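Local coordinates for outer membrane porin protein 32 (Delftia acidovorans, PDB 2FGQ) that assembles as a homotrimer that forms anion-selective channels through the bacterial outer membrane and can bind malate, at residues I267-H272 and K298-L303; T238-L243 and A260-K265. All blocks are in the same frame, centred on the assembly; numbering follows the deposited sequence.

Interaction 1: residues I267-H272 and K298-L303; sequences IDSKAH and KDASTL
Lys298 takes up the strand pairing where strand 286-297 ends: its N donates to Lys270 O at 2.9 Å, almost in line with the carbonyl bond. Its CB leans on the same oxygen, and from there the aliphatic chain bends at both chi2 and chi3; on the way CG passes the edge of the His272 ring, near the ring plane, while His272 ND1 is bonded to Tyr259. Asp299 does not continue the ladder by its backbone. Instead its OD2 accepts from a water, and that water in turn takes the hydrogen of Lys270 N, 3.0 Å from the water oxygen, so a water and a carboxylate, not a carbonyl of 298-303, meet Lys270 N. Here the chain reverses in a type II' beta turn from Lys298 to Ser301, closed by Ser301 N on Lys298 O, while across from it Asp268 and Ser269 form a G1 beta bulge opposite Gln264. Ala300 N then reaches Ser269 OG at 2.9 Å, with an angle of 149° at the hydrogen. This hydroxyl also donates to Ile267 O, at 2.7 Å and from above the carbonyl plane; lying anti to the carbonyl carbon (chi1 -60°), OG sits between the two partners. With Ser269 replaced by an alanine both bonds go, which would probably leave Ala300 N without its mate and the turn less firmly tied to the bulge. Against Ala300 CB rests Ile267 CB, 4.2 Å away, and Ile267 CD1 runs on to Ser301 CA. Ser301 OG, hydrogen-bonded to Asn297 and Gln264, lies 3.6 Å from Ala271 CB. Past Thr302, Leu303 brings CD1 to 3.9 Å from Ala271 CB, beside Leu295 and Trp121.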
ATOM      1  N   ILE A 267      -7.538  28.950  25.652  1.00 17.94           N
ATOM      2  CA  ILE A 267      -6.646  30.064  25.371  1.00 16.93           C
ATOM      3  C   ILE A 267      -7.407  31.401  25.291  1.00 17.07           C
ATOM      4  O   ILE A 267      -6.854  32.404  24.830  1.00 18.32           O
ATOM      5  CB  ILE A 267      -5.822  29.778  24.049  1.00 16.80           C
ATOM      6  CG1 ILE A 267      -6.766  29.466  22.890  1.00 14.90           C
ATOM      7  CG2 ILE A 267      -4.879  28.625  24.301  1.00 18.81           C
ATOM      8  CD1 ILE A 267      -6.148  29.581  21.546  1.00 15.68           C
ATOM      9  N   ASP A 268      -8.665  31.408  25.726  1.00 18.19           N
ATOM     10  CA  ASP A 268      -9.560  32.581  25.685  1.00 18.78           C
ATOM     11  C   ASP A 268      -9.456  33.313  24.348  1.00 17.64           C
ATOM     12  O   ASP A 268      -9.290  34.517  24.318  1.00 19.71           O
ATOM     13  CB  ASP A 268      -9.292  33.582  26.849  1.00 19.38           C
ATOM     14  CG  ASP A 268     -10.270  34.826  26.815  1.00 25.11           C
ATOM     15  OD1 ASP A 268      -9.846  35.972  27.179  1.00 30.08           O
ATOM     16  OD2 ASP A 268     -11.479  34.764  26.422  1.00 28.82           O
ATOM     17  N   SER A 269      -9.554  32.579  23.240  1.00 16.31           N
ATOM     18  CA  SER A 269      -9.380  33.170  21.933  1.00 16.10           C
ATOM     19  C   SER A 269     -10.360  32.606  20.926  1.00 15.84           C
ATOM     20  O   SER A 269     -10.638  31.414  20.928  1.00 16.91           O
ATOM     21  CB  SER A 269      -7.966  32.895  21.438  1.00 16.42           C
ATOM     22  OG  SER A 269      -7.001  33.440  22.325  1.00 17.10           O
ATOM     23  N   LYS A 270     -10.795  33.460  20.028  1.00 16.29           N
ATOM     24  CA  LYS A 270     -11.685  33.102  18.953  1.00 15.89           C
ATOM     25  C   LYS A 270     -10.966  33.176  17.609  1.00 15.92           C
ATOM     26  O   LYS A 270     -10.000  33.928  17.439  1.00 16.00           O
ATOM     27  CB  LYS A 270     -12.886  34.047  18.938  1.00 17.46           C
ATOM     28  CG  LYS A 270     -13.785  33.897  20.145  1.00 20.26           C
ATOM     29  CD  LYS A 270     -14.926  34.872  20.111  1.00 24.27           C
ATOM     30  CE  LYS A 270     -15.765  34.713  21.362  1.00 28.85           C
ATOM     31  NZ  LYS A 270     -16.830  35.745  21.365  1.00 33.18           N
ATOM     32  N   ALA A 271     -11.439  32.375  16.660  1.00 15.12           N
ATOM     33  CA  ALA A 271     -11.040  32.490  15.257  1.00 14.51           C
ATOM     34  C   ALA A 271     -12.327  32.500  14.438  1.00 14.41           C
ATOM     35  O   ALA A 271     -13.292  31.815  14.801  1.00 14.77           O
ATOM     36  CB  ALA A 271     -10.138  31.306  14.828  1.00 14.88           C
ATOM     37  N   HIS A 272     -12.368  33.316  13.391  1.00 14.45           N
ATOM     38  CA  HIS A 272     -13.501  33.428  12.498  1.00 16.02           C
ATOM     39  C   HIS A 272     -13.022  33.049  11.097  1.00 15.32           C
ATOM     40  O   HIS A 272     -11.906  33.365  10.688  1.00 15.22           O
ATOM     41  CB  HIS A 272     -14.008  34.905  12.414  1.00 17.83           C
ATOM     42  CG  HIS A 272     -14.367  35.540  13.724  1.00 23.17           C
ATOM     43  ND1 HIS A 272     -15.673  35.688  14.132  1.00 29.20           N
ATOM     44  CD2 HIS A 272     -13.599  36.097  14.695  1.00 27.41           C
ATOM     45  CE1 HIS A 272     -15.696  36.283  15.318  1.00 29.61           C
ATOM     46  NE2 HIS A 272     -14.451  36.532  15.685  1.00 28.80           N
ATOM     47  N   LYS A 298      -7.859  35.640  16.512  1.00 15.94           N
ATOM     48  CA  LYS A 298      -7.731  36.693  17.529  1.00 18.16           C
ATOM     49  C   LYS A 298      -6.839  36.209  18.663  1.00 17.84           C
ATOM     50  O   LYS A 298      -6.743  34.996  18.967  1.00 17.08           O
ATOM     51  CB  LYS A 298      -9.108  37.074  18.060  1.00 20.05           C
ATOM     52  CG  LYS A 298     -10.089  37.554  17.010  1.00 24.50           C
ATOM     53  CD  LYS A 298      -9.636  38.814  16.287  1.00 31.11           C
ATOM     54  CE  LYS A 298     -10.042  40.080  17.037  1.00 35.66           C
ATOM     55  NZ  LYS A 298      -9.513  41.298  16.295  1.00 40.53           N
ATOM     56  N   ASP A 299      -6.161  37.156  19.304  1.00 17.55           N
ATOM     57  CA  ASP A 299      -5.439  36.898  20.535  1.00 18.94           C
ATOM     58  C   ASP A 299      -4.425  35.766  20.401  1.00 18.32           C
ATOM     59  O   ASP A 299      -3.478  35.881  19.589  1.00 19.41           O
ATOM     60  CB  ASP A 299      -6.453  36.698  21.664  1.00 18.94           C
ATOM     61  CG  ASP A 299      -7.317  37.915  21.863  1.00 23.31           C
ATOM     62  OD1 ASP A 299      -6.731  39.013  21.976  1.00 26.71           O
ATOM     63  OD2 ASP A 299      -8.573  37.896  21.936  1.00 26.69           O
ATOM     64  N   ALA A 300      -4.603  34.667  21.125  1.00 17.20           N
ATOM     65  CA  ALA A 300      -3.621  33.586  21.126  1.00 17.08           C
ATOM     66  C   ALA A 300      -3.888  32.481  20.081  1.00 15.87           C
ATOM     67  O   ALA A 300      -3.154  31.512  19.978  1.00 16.74           O
ATOM     68  CB  ALA A 300      -3.517  32.973  22.505  1.00 17.39           C
ATOM     69  N   SER A 301      -4.974  32.609  19.352  1.00 15.03           N
ATOM     70  CA  SER A 301      -5.342  31.604  18.351  1.00 13.54           C
ATOM     71  C   SER A 301      -4.344  31.568  17.200  1.00 13.44           C
ATOM     72  O   SER A 301      -3.875  32.612  16.743  1.00 14.66           O
ATOM     73  CB  SER A 301      -6.760  31.877  17.852  1.00 13.60           C
ATOM     74  OG  SER A 301      -7.218  30.863  16.971  1.00 13.72           O
ATOM     75  N   THR A 302      -4.048  30.357  16.755  1.00 13.69           N
ATOM     76  CA  THR A 302      -3.025  30.074  15.746  1.00 14.38           C
ATOM     77  C   THR A 302      -3.513  29.125  14.643  1.00 14.65           C
ATOM     78  O   THR A 302      -2.696  28.438  14.020  1.00 14.41           O
ATOM     79  CB  THR A 302      -1.766  29.423  16.376  1.00 15.55           C
ATOM     80  OG1 THR A 302      -2.144  28.263  17.114  1.00 16.39           O
ATOM     81  CG2 THR A 302      -1.064  30.361  17.345  1.00 16.82           C
ATOM     82  N   LEU A 303      -4.821  29.055  14.430  1.00 13.20           N
ATOM     83  CA  LEU A 303      -5.381  28.146  13.442  1.00 13.36           C
ATOM     84  C   LEU A 303      -4.982  28.501  12.024  1.00 13.55           C
ATOM     85  O   LEU A 303      -4.924  29.660  11.645  1.00 13.00           O
ATOM     86  CB  LEU A 303      -6.899  28.080  13.548  1.00 13.82           C
ATOM     87  CG  LEU A 303      -7.455  27.584  14.883  1.00 13.52           C
ATOM     88  CD1 LEU A 303      -8.967  27.637  14.812  1.00 14.56           C
ATOM     89  CD2 LEU A 303      -6.964  26.167  15.254  1.00 15.92           C
TER
HETATM   90  O   HOH W   1     -10.706  36.256  21.086  1.00 23.26           O

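Interaction 2: residues T238-L243 and A260-K265; sequences TNSYML and ALYDQK
Asp263 OD2 is gripped twice: Lys265 NZ forms a salt bridge to it at 2.8 Å, coming from above the carboxylate plane, and a water donates to it at 2.7 Å. The same water accepts from Asn239 ND2 and lies 2.6 Å from Tyr241 OH, in the plane of that ring, so one solvent molecule links three side chains of the two strands. Nearby positive charge would probably help keep the carboxylate ionised. Asp263 shares its face of the sheet with Asn239, Tyr241 and Leu261, and its chi1 of -171° sets CG beside its own carbonyl carbon. Asn239 OD1 turns to Gln225, while its amide nitrogen passes Lys265 CE.

Beneath these groups runs a regular antiparallel ladder, the N-to-C directions of the two short strand segments 174° apart. Asn239 with Asp263 and Tyr241 with Leu261 are the hydrogen-bonded pairs; the straightest of their four bonds is Asp263 N to Asn239 O, at 2.8 Å and 171°. In the non-hydrogen-bonded pairs that alternate with them, CA-H groups of Thr238, Ser240 and Ala260 approach carbonyl oxygens, that of Ala260 coming within 3.1 Å of Tyr241 O. The Leu261 side chain runs along the Tyr241 ring, Leu261 CD1 resting 3.6 Å from Tyr241 CD1. On the other face Ser240 OG meets the edge of the Tyr262 ring in its plane, 3.4 Å from Tyr262 CD1, and Thr238 CG2 lies alongside Gln264 CG.

Such pairing of consecutive strands is the building unit of the porin barrel. Phe115 and Trp121, from a loop, pack on the face of Thr238, Ser240 and Met242, and Tyr262 OH bonds to Met116 N; strands 218-230 and 269-281 flank the hairpin.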
ATOM      1  N   THR A 238     -13.903  23.695  23.486  1.00 12.38           N
ATOM      2  CA  THR A 238     -14.034  24.493  22.306  1.00 12.75           C
ATOM      3  C   THR A 238     -15.478  24.439  21.820  1.00 12.68           C
ATOM      4  O   THR A 238     -16.048  23.346  21.697  1.00 13.99           O
ATOM      5  CB  THR A 238     -13.122  23.932  21.184  1.00 13.64           C
ATOM      6  OG1 THR A 238     -11.761  23.840  21.655  1.00 15.38           O
ATOM      7  CG2 THR A 238     -13.090  24.882  19.986  1.00 13.78           C
ATOM      8  N   ASN A 239     -16.069  25.614  21.579  1.00 12.38           N
ATOM      9  CA  ASN A 239     -17.378  25.744  20.958  1.00 12.68           C
ATOM     10  C   ASN A 239     -17.172  26.171  19.512  1.00 12.57           C
ATOM     11  O   ASN A 239     -16.526  27.205  19.242  1.00 14.03           O
ATOM     12  CB  ASN A 239     -18.206  26.791  21.705  1.00 13.72           C
ATOM     13  CG  ASN A 239     -18.532  26.388  23.148  1.00 16.23           C
ATOM     14  OD1 ASN A 239     -18.634  25.220  23.474  1.00 17.72           O
ATOM     15  ND2 ASN A 239     -18.733  27.404  24.013  1.00 17.02           N
ATOM     16  N   SER A 240     -17.776  25.427  18.592  1.00 12.66           N
ATOM     17  CA  SER A 240     -17.598  25.661  17.162  1.00 12.89           C
ATOM     18  C   SER A 240     -18.952  25.860  16.502  1.00 13.16           C
ATOM     19  O   SER A 240     -19.901  25.154  16.806  1.00 14.93           O
ATOM     20  CB  SER A 240     -16.869  24.483  16.495  1.00 14.65           C
ATOM     21  OG  SER A 240     -15.590  24.242  17.081  1.00 14.73           O
ATOM     22  N   TYR A 241     -19.047  26.839  15.622  1.00 13.88           N
ATOM     23  CA  TYR A 241     -20.312  27.239  15.008  1.00 14.27           C
ATOM     24  C   TYR A 241     -20.111  27.440  13.516  1.00 14.40           C
ATOM     25  O   TYR A 241     -19.068  27.915  13.102  1.00 14.52           O
ATOM     26  CB  TYR A 241     -20.743  28.604  15.547  1.00 15.48           C
ATOM     27  CG  TYR A 241     -20.777  28.772  17.055  1.00 17.09           C
ATOM     28  CD1 TYR A 241     -19.627  29.000  17.781  1.00 16.19           C
ATOM     29  CD2 TYR A 241     -21.969  28.765  17.730  1.00 20.95           C
ATOM     30  CE1 TYR A 241     -19.662  29.185  19.149  1.00 18.86           C
ATOM     31  CE2 TYR A 241     -22.021  28.946  19.123  1.00 22.17           C
ATOM     32  CZ  TYR A 241     -20.846  29.145  19.821  1.00 20.51           C
ATOM     33  OH  TYR A 241     -20.867  29.355  21.188  1.00 23.23           O
ATOM     34  N   MET A 242     -21.101  27.086  12.705  1.00 13.77           N
ATOM     35  CA  MET A 242     -20.993  27.307  11.249  1.00 14.37           C
ATOM     36  C   MET A 242     -22.384  27.556  10.674  1.00 14.29           C
ATOM     37  O   MET A 242     -23.376  26.982  11.145  1.00 13.08           O
ATOM     38  CB  MET A 242     -20.325  26.077  10.629  1.00 16.55           C
ATOM     39  CG  MET A 242     -20.389  25.832   9.172  1.00 24.41           C
ATOM     40  SD  MET A 242     -20.947  23.976   8.982  1.00 29.95           S
ATOM     41  CE  MET A 242     -22.516  24.566   8.414  1.00 29.29           C
ATOM     42  N   LEU A 243     -22.430  28.460   9.704  1.00 13.46           N
ATOM     43  CA  LEU A 243     -23.619  28.733   8.908  1.00 13.96           C
ATOM     44  C   LEU A 243     -23.166  28.901   7.483  1.00 13.54           C
ATOM     45  O   LEU A 243     -22.206  29.624   7.208  1.00 14.37           O
ATOM     46  CB  LEU A 243     -24.311  30.033   9.359  1.00 16.15           C
ATOM     47  CG  LEU A 243     -25.708  30.288   8.775  1.00 21.12           C
ATOM     48  CD1 LEU A 243     -26.673  29.165   9.063  1.00 24.01           C
ATOM     49  CD2 LEU A 243     -26.277  31.558   9.372  1.00 24.31           C
ATOM     50  N   ALA A 260     -17.697  30.395   9.825  1.00 13.42           N
ATOM     51  CA  ALA A 260     -17.503  29.603  11.026  1.00 13.86           C
ATOM     52  C   ALA A 260     -16.786  30.421  12.096  1.00 13.83           C
ATOM     53  O   ALA A 260     -16.056  31.379  11.822  1.00 14.71           O
ATOM     54  CB  ALA A 260     -16.708  28.330  10.724  1.00 13.64           C
ATOM     55  N   LEU A 261     -17.059  30.045  13.331  1.00 13.66           N
ATOM     56  CA  LEU A 261     -16.430  30.632  14.491  1.00 14.30           C
ATOM     57  C   LEU A 261     -15.975  29.500  15.426  1.00 13.57           C
ATOM     58  O   LEU A 261     -16.752  28.579  15.714  1.00 13.72           O
ATOM     59  CB  LEU A 261     -17.474  31.514  15.201  1.00 15.03           C
ATOM     60  CG  LEU A 261     -17.044  32.244  16.482  1.00 20.25           C
ATOM     61  CD1 LEU A 261     -17.002  31.424  17.666  1.00 26.20           C
ATOM     62  CD2 LEU A 261     -15.792  32.994  16.371  1.00 24.99           C
ATOM     63  N   TYR A 262     -14.752  29.615  15.946  1.00 13.17           N
ATOM     64  CA  TYR A 262     -14.163  28.665  16.874  1.00 13.65           C
ATOM     65  C   TYR A 262     -13.752  29.414  18.133  1.00 14.38           C
ATOM     66  O   TYR A 262     -12.838  30.243  18.114  1.00 16.02           O
ATOM     67  CB  TYR A 262     -12.962  27.966  16.221  1.00 13.49           C
ATOM     68  CG  TYR A 262     -13.326  27.416  14.875  1.00 12.94           C
ATOM     69  CD1 TYR A 262     -14.124  26.304  14.774  1.00 13.42           C
ATOM     70  CD2 TYR A 262     -12.945  28.064  13.704  1.00 13.41           C
ATOM     71  CE1 TYR A 262     -14.509  25.796  13.548  1.00 14.75           C
ATOM     72  CE2 TYR A 262     -13.312  27.560  12.457  1.00 13.54           C
ATOM     73  CZ  TYR A 262     -14.081  26.414  12.388  1.00 15.23           C
ATOM     74  OH  TYR A 262     -14.486  25.918  11.178  1.00 18.17           O
ATOM     75  N   ASP A 263     -14.462  29.110  19.204  1.00 14.40           N
ATOM     76  CA  ASP A 263     -14.257  29.724  20.501  1.00 15.34           C
ATOM     77  C   ASP A 263     -13.480  28.771  21.386  1.00 14.17           C
ATOM     78  O   ASP A 263     -14.022  27.817  21.935  1.00 13.22           O
ATOM     79  CB  ASP A 263     -15.589  30.102  21.109  1.00 15.53           C
ATOM     80  CG  ASP A 263     -15.444  30.926  22.359  1.00 20.42           C
ATOM     81  OD1 ASP A 263     -14.299  31.249  22.768  1.00 22.85           O
ATOM     82  OD2 ASP A 263     -16.448  31.297  22.982  1.00 26.46           O
ATOM     83  N   GLN A 264     -12.180  29.033  21.478  1.00 14.05           N
ATOM     84  CA  GLN A 264     -11.209  28.159  22.095  1.00 14.46           C
ATOM     85  C   GLN A 264     -10.996  28.593  23.533  1.00 14.68           C
ATOM     86  O   GLN A 264     -10.181  29.456  23.810  1.00 15.14           O
ATOM     87  CB  GLN A 264      -9.908  28.213  21.286  1.00 14.19           C
ATOM     88  CG  GLN A 264     -10.126  27.760  19.865  1.00 15.44           C
ATOM     89  CD  GLN A 264      -9.139  28.381  18.889  1.00 14.29           C
ATOM     90  OE1 GLN A 264      -9.422  29.441  18.244  1.00 18.13           O
ATOM     91  NE2 GLN A 264      -7.983  27.750  18.773  1.00 12.01           N
ATOM     92  N   LYS A 265     -11.751  27.992  24.443  1.00 14.75           N
ATOM     93  CA  LYS A 265     -11.795  28.476  25.838  1.00 16.15           C
ATOM     94  C   LYS A 265     -10.497  28.352  26.570  1.00 16.29           C
ATOM     95  O   LYS A 265     -10.204  29.165  27.451  1.00 17.99           O
ATOM     96  CB  LYS A 265     -12.914  27.819  26.652  1.00 16.59           C
ATOM     97  CG  LYS A 265     -14.258  27.993  26.038  1.00 17.91           C
ATOM     98  CD  LYS A 265     -14.696  29.439  25.997  1.00 20.72           C
ATOM     99  CE  LYS A 265     -16.188  29.582  25.852  1.00 24.56           C
ATOM    100  NZ  LYS A 265     -16.599  31.013  25.763  1.00 25.60           N
TER
HETATM  101  O   HOH W   2     -18.852  30.136  22.718  1.00 23.80           O

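In the fold
Residues 238-265 of interaction 2 precede residues 267-303 of interaction 1, and the two centres lie about 10 Å apart. Both belong to the closed 16-stranded antiparallel barrel. Interaction 2 lies within the hairpin of strands 235-249 and 253-264, whereas interaction 1 joins the start of strand 269-281 to the loop that follows strand 286-297. Strands 253-264 and 269-281 are neighbours in the sheet and connect them: Tyr262 N lies 2.9 Å from Ala271 O, a probable hydrogen bond. Pairing thus passes from strand to strand round the wall of the channel and on into a loop at its end.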